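Local coordinates for uncharacterized protein (Bacteroides eggerthii, PDB 4FTD) that is of unknown function but joins an immunoglobulin-like domain to a six-bladed beta-propeller and may act in carbohydrate metabolism, at residues 42-47 with 99-104; 15-20 with 88-93; 203-208 with 249-254. All blocks are in the same frame, centred on the assembly; numbering follows the deposited sequence. Where two conformers were deposited one is given.

Interaction 1: 42-47 with 99-104; sequences KTINFP and KDYLMK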
loop_
_atom_site.group_PDB
_atom_site.type_symbol
_atom_site.label_atom_id
_atom_site.label_comp_id
_atom_site.label_asym_id
_atom_site.label_seq_id
_atom_site.Cartn_x
_atom_site.Cartn_y
_atom_site.Cartn_z
ATOM N N LYS A 42 -19.199 -25.881 30.236
ATOM C CA LYS A 42 -20.389 -25.220 30.778
ATOM C C LYS A 42 -20.450 -23.757 30.284
ATOM O O LYS A 42 -20.582 -22.828 31.073
ATOM C CB LYS A 42 -20.423 -25.289 32.323
ATOM C CG LYS A 42 -20.128 -26.651 32.966
ATOM C CD LYS A 42 -21.183 -27.735 32.727
ATOM C CE LYS A 42 -20.647 -29.096 33.180
ATOM N NZ LYS A 42 -21.278 -30.261 32.498
ATOM N N THR A 43 -20.337 -23.560 28.972
ATOM C CA THR A 43 -20.428 -22.221 28.378
ATOM C C THR A 43 -21.459 -22.212 27.266
ATOM O O THR A 43 -21.794 -23.256 26.674
ATOM C CB THR A 43 -19.072 -21.752 27.794
ATOM O OG1 THR A 43 -18.718 -22.622 26.717
ATOM C CG2 THR A 43 -17.949 -21.785 28.872
ATOM N N ILE A 44 -21.975 -21.020 27.006
ATOM C CA ILE A 44 -22.906 -20.789 25.929
ATOM C C ILE A 44 -22.411 -19.549 25.187
ATOM O O ILE A 44 -22.122 -18.528 25.806
ATOM C CB ILE A 44 -24.350 -20.541 26.421
ATOM C CG1 ILE A 44 -24.882 -21.691 27.331
ATOM C CG2 ILE A 44 -25.279 -20.329 25.212
ATOM C CD1 ILE A 44 -26.085 -21.316 28.208
ATOM N N ASN A 45 -22.290 -19.666 23.872
ATOM C CA ASN A 45 -21.960 -18.540 22.988
ATOM C C ASN A 45 -22.987 -18.365 21.876
ATOM O O ASN A 45 -23.749 -19.267 21.564
ATOM C CB ASN A 45 -20.541 -18.679 22.393
ATOM C CG ASN A 45 -19.486 -18.413 23.422
ATOM O OD1 ASN A 45 -19.144 -17.265 23.655
ATOM N ND2 ASN A 45 -19.073 -19.450 24.145
ATOM N N PHE A 46 -22.984 -17.170 21.307
ATOM C CA PHE A 46 -23.829 -16.801 20.181
ATOM C C PHE A 46 -23.011 -16.025 19.180
ATOM O O PHE A 46 -22.028 -15.400 19.557
ATOM C CB PHE A 46 -24.959 -15.867 20.654
ATOM C CG PHE A 46 -25.890 -16.500 21.635
ATOM C CD1 PHE A 46 -25.622 -16.434 22.998
ATOM C CD2 PHE A 46 -27.021 -17.173 21.197
ATOM C CE1 PHE A 46 -26.484 -17.032 23.925
ATOM C CE2 PHE A 46 -27.871 -17.795 22.106
ATOM C CZ PHE A 46 -27.605 -17.714 23.467
ATOM N N PRO A 47 -23.441 -16.010 17.917
ATOM C CA PRO A 47 -22.822 -15.035 16.997
ATOM C C PRO A 47 -23.008 -13.608 17.541
ATOM O O PRO A 47 -23.906 -13.338 18.356
ATOM C CB PRO A 47 -23.569 -15.229 15.682
ATOM C CG PRO A 47 -24.585 -16.292 15.896
ATOM C CD PRO A 47 -24.426 -16.882 17.268
ATOM N N LYS A 99 -27.583 -26.645 37.566
ATOM C CA LYS A 99 -26.347 -26.548 36.797
ATOM C C LYS A 99 -26.241 -25.145 36.260
ATOM O O LYS A 99 -27.194 -24.611 35.703
ATOM C CB LYS A 99 -26.320 -27.557 35.644
ATOM C CG LYS A 99 -24.998 -27.575 34.864
ATOM C CD LYS A 99 -24.968 -28.614 33.749
ATOM C CE LYS A 99 -24.718 -30.027 34.258
ATOM N NZ LYS A 99 -24.976 -31.029 33.187
ATOM N N ASP A 100 -25.070 -24.545 36.435
ATOM C CA ASP A 100 -24.809 -23.185 35.967
ATOM C C ASP A 100 -23.928 -23.181 34.704
ATOM O O ASP A 100 -22.880 -23.822 34.649
ATOM C CB ASP A 100 -24.126 -22.376 37.057
ATOM C CG ASP A 100 -25.077 -21.950 38.196
ATOM O OD1 ASP A 100 -26.313 -22.095 38.078
ATOM O OD2 ASP A 100 -24.564 -21.426 39.220
ATOM N N TYR A 101 -24.390 -22.460 33.685
ATOM C CA TYR A 101 -23.660 -22.251 32.438
ATOM C C TYR A 101 -23.284 -20.774 32.408
ATOM O O TYR A 101 -24.056 -19.927 32.864
ATOM C CB TYR A 101 -24.579 -22.571 31.235
ATOM C CG TYR A 101 -24.884 -24.045 31.054
ATOM C CD1 TYR A 101 -25.931 -24.657 31.749
ATOM C CD2 TYR A 101 -24.157 -24.821 30.162
ATOM C CE1 TYR A 101 -26.225 -25.998 31.570
ATOM C CE2 TYR A 101 -24.444 -26.167 29.994
ATOM C CZ TYR A 101 -25.487 -26.742 30.700
ATOM O OH TYR A 101 -25.791 -28.074 30.546
ATOM N N LEU A 102 -22.100 -20.472 31.884
ATOM C CA LEU A 102 -21.645 -19.097 31.687
ATOM C C LEU A 102 -22.019 -18.694 30.262
ATOM O O LEU A 102 -21.445 -19.201 29.283
ATOM C CB LEU A 102 -20.132 -18.966 31.914
ATOM C CG LEU A 102 -19.762 -18.801 33.375
ATOM C CD1 LEU A 102 -18.238 -18.717 33.539
ATOM C CD2 LEU A 102 -20.468 -17.549 33.901
HETATM N N MSE A 103 -22.981 -17.781 30.156
HETATM C CA MSE A 103 -23.531 -17.385 28.872
HETATM C C MSE A 103 -23.013 -16.022 28.443
HETATM O O MSE A 103 -23.294 -15.033 29.100
HETATM C CB MSE A 103 -25.056 -17.397 28.922
HETATM C CG MSE A 103 -25.691 -17.026 27.590
HETATM SE SE MSE A 103 -27.616 -17.354 27.560
HETATM C CE MSE A 103 -28.266 -15.590 26.790
ATOM N N LYS A 104 -22.284 -15.995 27.319
ATOM C CA LYS A 104 -21.651 -14.777 26.817
ATOM C C LYS A 104 -22.411 -14.229 25.610
ATOM O O LYS A 104 -22.701 -14.971 24.663
ATOM C CB LYS A 104 -20.193 -15.044 26.427
ATOM C CG LYS A 104 -19.398 -13.785 26.059
ATOM C CD LYS A 104 -18.038 -14.135 25.469
ATOM C CE LYS A 104 -17.120 -14.764 26.510
ATOM N NZ LYS A 104 -15.788 -15.052 25.921
HETATM O O HOH W 1 -21.021 -15.285 22.481
HETATM O O HOH W 2 -16.504 -16.663 22.974
#
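Backbone hydrogen bonds set the register between 42-47 and 99-104, with T43 opposite L102 and I44 opposite M103. L102 takes part twice: its N donates to K42 O at 2.9 Å, and its O accepts from I44 N at 3.0 Å. One residue further on, K104 N reaches I44 O at 3.0 Å in an almost straight bond (175° at the hydrogen). Weaker CA-H...O contacts from T43, Y101 and M103 fill in the ladder.

This is a parallel pairing inside a mixed sheet, where strand 43-45 has 98-106 on one side and the antiparallel 31-38 on the other. The turn from 31-38 into it carries a G1 beta bulge, K42 and T43 both facing D38. The sheet belongs to the immunoglobulin-like part of the chain.

Apolar contacts gather on the side of I44 and M103. I44 CD1 lies against Y101 CB at 3.6 Å, the two side chains nearly perpendicular, while I44 CB meets M103 CG at 3.9 Å. M103, a selenomethionine, holds CG anti to its backbone N (chi1 -178°) and runs extended as far as SE, then bends so that CE lies by F46 CE1. Its SE lies 5.1 Å from the F46 ring centroid and 84° off the ring normal, a Met-aromatic contact made at the edge.

Among charged and polar ends, K42 NZ and K99 NZ come close, both in salt bridges with E39, whose other carboxylate oxygen is hydrogen-bonded to Y101 OH. N45 lies alongside K104, OD1 against its CB. One water accepts a hydrogen bond from F46 N at 3.0 Å and lies within bonding distance of N45 OD1 and K104 O; a second donates to N45 OD1 and makes a weak bond with K104 NZ.

Interaction 2: 15-20 with 88-93; sequences TELLSI and QVLRII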
loop_
_atom_site.group_PDB
_atom_site.type_symbol
_atom_site.label_atom_id
_atom_site.label_comp_id
_atom_site.label_asym_id
_atom_site.label_seq_id
_atom_site.Cartn_x
_atom_site.Cartn_y
_atom_site.Cartn_z
ATOM N N THR A 15 -30.159 -33.174 34.019
ATOM C CA THR A 15 -29.946 -31.720 34.204
ATOM C C THR A 15 -28.942 -31.019 33.269
ATOM O O THR A 15 -27.858 -30.598 33.690
ATOM C CB THR A 15 -29.718 -31.313 35.685
ATOM O OG1 THR A 15 -29.946 -29.903 35.822
ATOM C CG2 THR A 15 -28.325 -31.681 36.214
ATOM N N GLU A 16 -29.336 -30.876 32.002
ATOM C CA GLU A 16 -28.537 -30.151 31.014
ATOM C C GLU A 16 -29.336 -29.382 29.960
ATOM O O GLU A 16 -30.548 -29.578 29.798
ATOM C CB GLU A 16 -27.502 -31.027 30.349
ATOM C CG GLU A 16 -27.996 -32.306 29.760
ATOM C CD GLU A 16 -26.813 -33.090 29.269
ATOM O OE1 GLU A 16 -26.396 -32.867 28.117
ATOM O OE2 GLU A 16 -26.278 -33.885 30.058
ATOM N N LEU A 17 -28.627 -28.441 29.330
ATOM C CA LEU A 17 -29.165 -27.539 28.338
ATOM C C LEU A 17 -28.813 -28.161 27.023
ATOM O O LEU A 17 -27.653 -28.209 26.673
ATOM C CB LEU A 17 -28.507 -26.164 28.458
ATOM C CG LEU A 17 -28.945 -25.054 27.515
ATOM C CD1 LEU A 17 -30.426 -24.777 27.743
ATOM C CD2 LEU A 17 -28.067 -23.842 27.798
ATOM N N LEU A 18 -29.826 -28.616 26.296
ATOM C CA LEU A 18 -29.660 -29.286 24.992
ATOM C C LEU A 18 -29.607 -28.286 23.797
ATOM O O LEU A 18 -28.911 -28.514 22.814
ATOM C CB LEU A 18 -30.786 -30.320 24.840
ATOM C CG LEU A 18 -30.949 -31.314 25.995
ATOM C CD1 LEU A 18 -32.210 -32.163 25.867
ATOM C CD2 LEU A 18 -29.710 -32.189 26.067
ATOM N N SER A 19 -30.338 -27.169 23.874
ATOM C CA SER A 19 -30.251 -26.119 22.837
ATOM C C SER A 19 -30.793 -24.814 23.399
ATOM O O SER A 19 -31.550 -24.823 24.356
ATOM C CB SER A 19 -31.018 -26.494 21.556
ATOM O OG SER A 19 -32.416 -26.488 21.770
ATOM N N ILE A 20 -30.381 -23.703 22.812
ATOM C CA ILE A 20 -30.788 -22.391 23.301
ATOM C C ILE A 20 -30.756 -21.385 22.134
ATOM O O ILE A 20 -29.925 -21.478 21.215
ATOM C CB ILE A 20 -29.887 -21.966 24.501
ATOM C CG1 ILE A 20 -30.492 -20.744 25.240
ATOM C CG2 ILE A 20 -28.427 -21.821 24.055
ATOM C CD1 ILE A 20 -29.887 -20.411 26.589
ATOM N N GLN A 88 -23.230 -13.725 31.824
ATOM C CA GLN A 88 -24.220 -13.889 32.905
ATOM C C GLN A 88 -24.347 -15.424 33.121
ATOM O O GLN A 88 -24.100 -16.210 32.205
ATOM C CB GLN A 88 -25.638 -13.431 32.504
ATOM C CG GLN A 88 -25.871 -11.965 32.205
ATOM C CD GLN A 88 -25.919 -11.151 33.470
ATOM O OE1 GLN A 88 -24.892 -10.849 34.048
ATOM N NE2 GLN A 88 -27.111 -10.807 33.911
ATOM N N VAL A 89 -24.781 -15.825 34.313
ATOM C CA VAL A 89 -25.022 -17.220 34.643
ATOM C C VAL A 89 -26.410 -17.597 34.136
ATOM O O VAL A 89 -27.364 -16.878 34.368
ATOM C CB VAL A 89 -24.895 -17.495 36.170
ATOM C CG1 VAL A 89 -25.402 -18.878 36.498
ATOM C CG2 VAL A 89 -23.435 -17.383 36.615
ATOM N N LEU A 90 -26.496 -18.678 33.364
ATOM C CA LEU A 90 -27.769 -19.280 33.005
ATOM C C LEU A 90 -27.868 -20.537 33.846
ATOM O O LEU A 90 -27.063 -21.467 33.679
ATOM C CB LEU A 90 -27.864 -19.655 31.534
ATOM C CG LEU A 90 -29.182 -20.315 31.101
ATOM C CD1 LEU A 90 -29.662 -19.765 29.793
ATOM C CD2 LEU A 90 -29.033 -21.827 30.976
ATOM N N ARG A 91 -28.846 -20.557 34.751
ATOM C CA ARG A 91 -29.071 -21.667 35.657
ATOM C C ARG A 91 -30.261 -22.552 35.229
ATOM O O ARG A 91 -31.338 -22.051 34.953
ATOM C CB ARG A 91 -29.246 -21.147 37.085
ATOM C CG ARG A 91 -29.626 -22.194 38.136
ATOM C CD ARG A 91 -29.517 -21.668 39.558
ATOM N NE ARG A 91 -28.146 -21.256 39.843
ATOM C CZ ARG A 91 -27.752 -20.544 40.891
ATOM N NH1 ARG A 91 -28.612 -20.140 41.821
ATOM N NH2 ARG A 91 -26.461 -20.243 41.016
ATOM N N ILE A 92 -30.026 -23.863 35.155
ATOM C CA ILE A 92 -31.102 -24.819 34.923
ATOM C C ILE A 92 -31.282 -25.632 36.217
ATOM O O ILE A 92 -30.301 -25.955 36.923
ATOM C CB ILE A 92 -30.908 -25.596 33.614
ATOM C CG1 ILE A 92 -29.759 -26.557 33.721
ATOM C CG2 ILE A 92 -30.685 -24.612 32.428
ATOM C CD1 ILE A 92 -29.814 -27.573 32.616
ATOM N N ILE A 93 -32.532 -25.895 36.571
ATOM C CA ILE A 93 -32.855 -26.464 37.878
ATOM C C ILE A 93 -33.888 -27.527 37.708
ATOM O O ILE A 93 -34.738 -27.434 36.828
ATOM C CB ILE A 93 -33.526 -25.432 38.828
ATOM C CG1 ILE A 93 -32.706 -24.171 38.993
ATOM C CG2 ILE A 93 -33.768 -25.987 40.235
ATOM C CD1 ILE A 93 -33.437 -23.116 39.807
#
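With CG1 wedged between its backbone N and carbonyl carbon (chi1 70°) and the chain then extended, I92 sends CD1 straight at the backbone of T15, E16 and L17. L90 instead carries CG opposite its own backbone N (chi1 179°), which spreads its two methyls between L17 and I20.

Within 15-20 the I92 methyl meets main chain: CD1 is 3.6 Å from L17 N and 3.6 Å from T15 C, while its approach to the E16 carbonyl carbon is tighter than normal packing and its exact length doubtful. The T15 side chain crosses I92 at a slant, OG1 lying 4.0 Å from I92 CG1. Two residues back along strand 85-93, L90 divides its work. Its CD2 touches L17 CD2 at 3.9 Å, those side chains set roughly square to each other, while its CD1 meets I20 CD1 tip to tip. At 3.3 Å that last pair is shorter than two methyls normally approach, and since chi2 of L90 is not staggered, the exact methyl positions are doubtful.

L17 and I20 can both turn inward although three residues apart because L18 and S19 form a classic beta bulge opposite E63. The two strand segments pass at 10.1 Å and 131°, the spacing of facing layers in a beta-sandwich, as expected of an immunoglobulin-like domain. I44 touches L17, I20 and L90, and L64 touches L17 and I92, so the hydrophobic interior extends beyond the two segments.

No hydrogen bond links the segments; L17 N is instead bonded to Y101 OH. Cohesion here therefore rests on the shape fit of buried aliphatic groups and the exclusion of water, while direction and register come from the backbone bonds that each strand makes with its own neighbours.

Interaction 3: 203-208 with 249-254; sequences YLSSLS and ASYNID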
loop_
_atom_site.group_PDB
_atom_site.type_symbol
_atom_site.label_atom_id
_atom_site.label_comp_id
_atom_site.label_asym_id
_atom_site.label_seq_id
_atom_site.Cartn_x
_atom_site.Cartn_y
_atom_site.Cartn_z
ATOM N N TYR A 203 5.377 7.523 -19.354
ATOM C CA TYR A 203 6.404 8.533 -19.332
ATOM C C TYR A 203 7.748 7.860 -19.169
ATOM O O TYR A 203 7.871 6.993 -18.316
ATOM C CB TYR A 203 6.233 9.425 -18.122
ATOM C CG TYR A 203 4.996 10.300 -18.153
ATOM C CD1 TYR A 203 3.737 9.784 -17.778
ATOM C CD2 TYR A 203 5.068 11.598 -18.576
ATOM C CE1 TYR A 203 2.589 10.593 -17.841
ATOM C CE2 TYR A 203 3.950 12.398 -18.600
ATOM C CZ TYR A 203 2.719 11.890 -18.224
ATOM O OH TYR A 203 1.583 12.659 -18.321
ATOM N N LEU A 204 8.749 8.284 -19.935
ATOM C CA LEU A 204 10.125 7.881 -19.705
ATOM C C LEU A 204 11.019 9.116 -19.677
ATOM O O LEU A 204 10.757 10.083 -20.351
ATOM C CB LEU A 204 10.628 6.925 -20.786
ATOM C CG LEU A 204 10.005 5.539 -21.031
ATOM C CD1 LEU A 204 10.804 4.812 -22.080
ATOM C CD2 LEU A 204 9.933 4.721 -19.762
ATOM N N SER A 205 12.147 9.024 -18.958
ATOM C CA SER A 205 13.122 10.076 -18.940
ATOM C C SER A 205 14.523 9.511 -19.196
ATOM O O SER A 205 14.828 8.396 -18.745
ATOM C CB SER A 205 13.071 10.832 -17.625
ATOM O OG SER A 205 13.081 9.962 -16.470
ATOM N N SER A 206 15.364 10.306 -19.857
ATOM C CA SER A 206 16.740 9.933 -20.112
ATOM C C SER A 206 17.582 10.109 -18.835
ATOM O O SER A 206 17.068 10.607 -17.804
ATOM C CB SER A 206 17.316 10.777 -21.271
ATOM O OG SER A 206 17.580 12.115 -20.925
ATOM N N LEU A 207 18.830 9.689 -18.920
ATOM C CA LEU A 207 19.863 9.946 -17.931
ATOM C C LEU A 207 20.797 10.978 -18.585
ATOM O O LEU A 207 21.380 10.706 -19.640
ATOM C CB LEU A 207 20.655 8.698 -17.490
ATOM C CG LEU A 207 21.775 9.112 -16.490
ATOM C CD1 LEU A 207 21.171 9.020 -15.145
ATOM C CD2 LEU A 207 22.973 8.198 -16.567
ATOM N N SER A 208 20.867 12.176 -17.973
ATOM C CA SER A 208 21.739 13.240 -18.408
ATOM C C SER A 208 23.021 13.171 -17.580
ATOM O O SER A 208 22.994 13.486 -16.387
ATOM C CB SER A 208 21.071 14.630 -18.170
ATOM O OG SER A 208 21.974 15.712 -18.421
ATOM N N ALA A 249 13.579 9.386 -10.269
ATOM C CA ALA A 249 12.501 10.250 -10.683
ATOM C C ALA A 249 11.289 9.999 -9.820
ATOM O O ALA A 249 10.995 8.851 -9.468
ATOM C CB ALA A 249 12.166 10.049 -12.130
ATOM N N SER A 250 10.629 11.077 -9.422
ATOM C CA SER A 250 9.307 10.952 -8.737
ATOM C C SER A 250 8.259 11.722 -9.535
ATOM O O SER A 250 8.219 12.944 -9.527
ATOM C CB SER A 250 9.388 11.405 -7.306
ATOM O OG SER A 250 10.521 10.898 -6.646
ATOM N N TYR A 251 7.519 10.978 -10.357
ATOM C CA TYR A 251 6.470 11.534 -11.175
ATOM C C TYR A 251 5.209 11.676 -10.319
ATOM O O TYR A 251 4.683 10.681 -9.839
ATOM C CB TYR A 251 6.211 10.610 -12.356
ATOM C CG TYR A 251 7.328 10.494 -13.368
ATOM C CD1 TYR A 251 8.441 9.603 -13.181
ATOM C CD2 TYR A 251 7.238 11.199 -14.588
ATOM C CE1 TYR A 251 9.440 9.524 -14.182
ATOM C CE2 TYR A 251 8.227 11.106 -15.569
ATOM C CZ TYR A 251 9.297 10.271 -15.403
ATOM O OH TYR A 251 10.237 10.226 -16.446
ATOM N N ASN A 252 4.764 12.913 -10.124
ATOM C CA ASN A 252 3.554 13.249 -9.367
ATOM C C ASN A 252 2.574 13.954 -10.330
ATOM O O ASN A 252 2.650 15.129 -10.519
ATOM C CB ASN A 252 3.919 14.189 -8.215
ATOM C CG ASN A 252 4.775 13.514 -7.174
ATOM O OD1 ASN A 252 4.249 12.808 -6.310
ATOM N ND2 ASN A 252 6.080 13.658 -7.291
ATOM N N ILE A 253 1.718 13.208 -11.000
ATOM C CA ILE A 253 0.843 13.780 -11.988
ATOM C C ILE A 253 -0.561 13.305 -11.633
ATOM O O ILE A 253 -0.812 12.107 -11.555
ATOM C CB ILE A 253 1.252 13.389 -13.397
ATOM C CG1 ILE A 253 2.693 13.802 -13.693
ATOM C CG2 ILE A 253 0.259 13.927 -14.405
ATOM C CD1 ILE A 253 3.247 13.192 -14.986
ATOM N N ASP A 254 -1.455 14.257 -11.435
ATOM C CA ASP A 254 -2.827 13.992 -10.983
ATOM C C ASP A 254 -3.738 13.593 -12.148
ATOM O O ASP A 254 -3.283 13.462 -13.285
ATOM C CB ASP A 254 -3.367 15.167 -10.157
ATOM C CG ASP A 254 -3.690 16.402 -10.970
ATOM O OD1 ASP A 254 -3.863 16.367 -12.212
ATOM O OD2 ASP A 254 -3.767 17.453 -10.312
#
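A249 opens the contact lightly, its CB lying 4.4 Å from S205 OG. The next residue to face 203-208 is Y251, which reaches across with the whole length of its ring. Its OH is hydrogen-bonded to S205 OG at 2.9 Å. S205 OG sits at the edge of the Y251 ring, near its plane, put there by a chi1 of 49° that tucks it between the serine's own backbone N and carbonyl carbon.

Next to the hydroxyl-bearing carbon, Y251 CE2 packs against Y203 CB at 3.6 Å. The two tyrosine rings meet obliquely, 5.9 Å apart between centroids with planes at 46°. A phenylalanine in place of Y251 would probably keep much of this packing but leave the buried S205 hydroxyl without its phenolic mate.

I253 completes the contact from over one face of the Y203 ring. Its CD1 lies 3.9 Å from the Y203 centroid, 25° off the normal, a CH-pi contact displaced toward the hydroxyl end, where CZ is 3.5 Å from the methyl. Y203 is further fixed by a hydrogen bond from its OH to H279 O and by an edge-to-face contact with Y219.

Strand 201-207 belongs to one four-stranded antiparallel sheet and 250-253 begins the next in the chain. Such face-to-face packing of successive four-stranded sheets through inward-pointing, largely aromatic and aliphatic side chains is the hallmark of adjoining blades in a beta-propeller.

In the fold
Interactions 1 and 2 are two aspects of one domain, their centres about 8 Å apart: the first sets neighbouring strands within the sheet, the second packs its interior. They meet where strands 85-93 and 98-106 pair, with Y101 O 2.8 Å from L90 N in a probable hydrogen bond and R91 NE in a salt bridge with D100 OD1 at 2.7 Å. In the interior, I44 of the first leans on L17 of the second. Interaction 3 belongs to the propeller, on the opposite side of the chain's centre, with its centre about 62 Å from that of interaction 1 and about 70 Å from that of interaction 2.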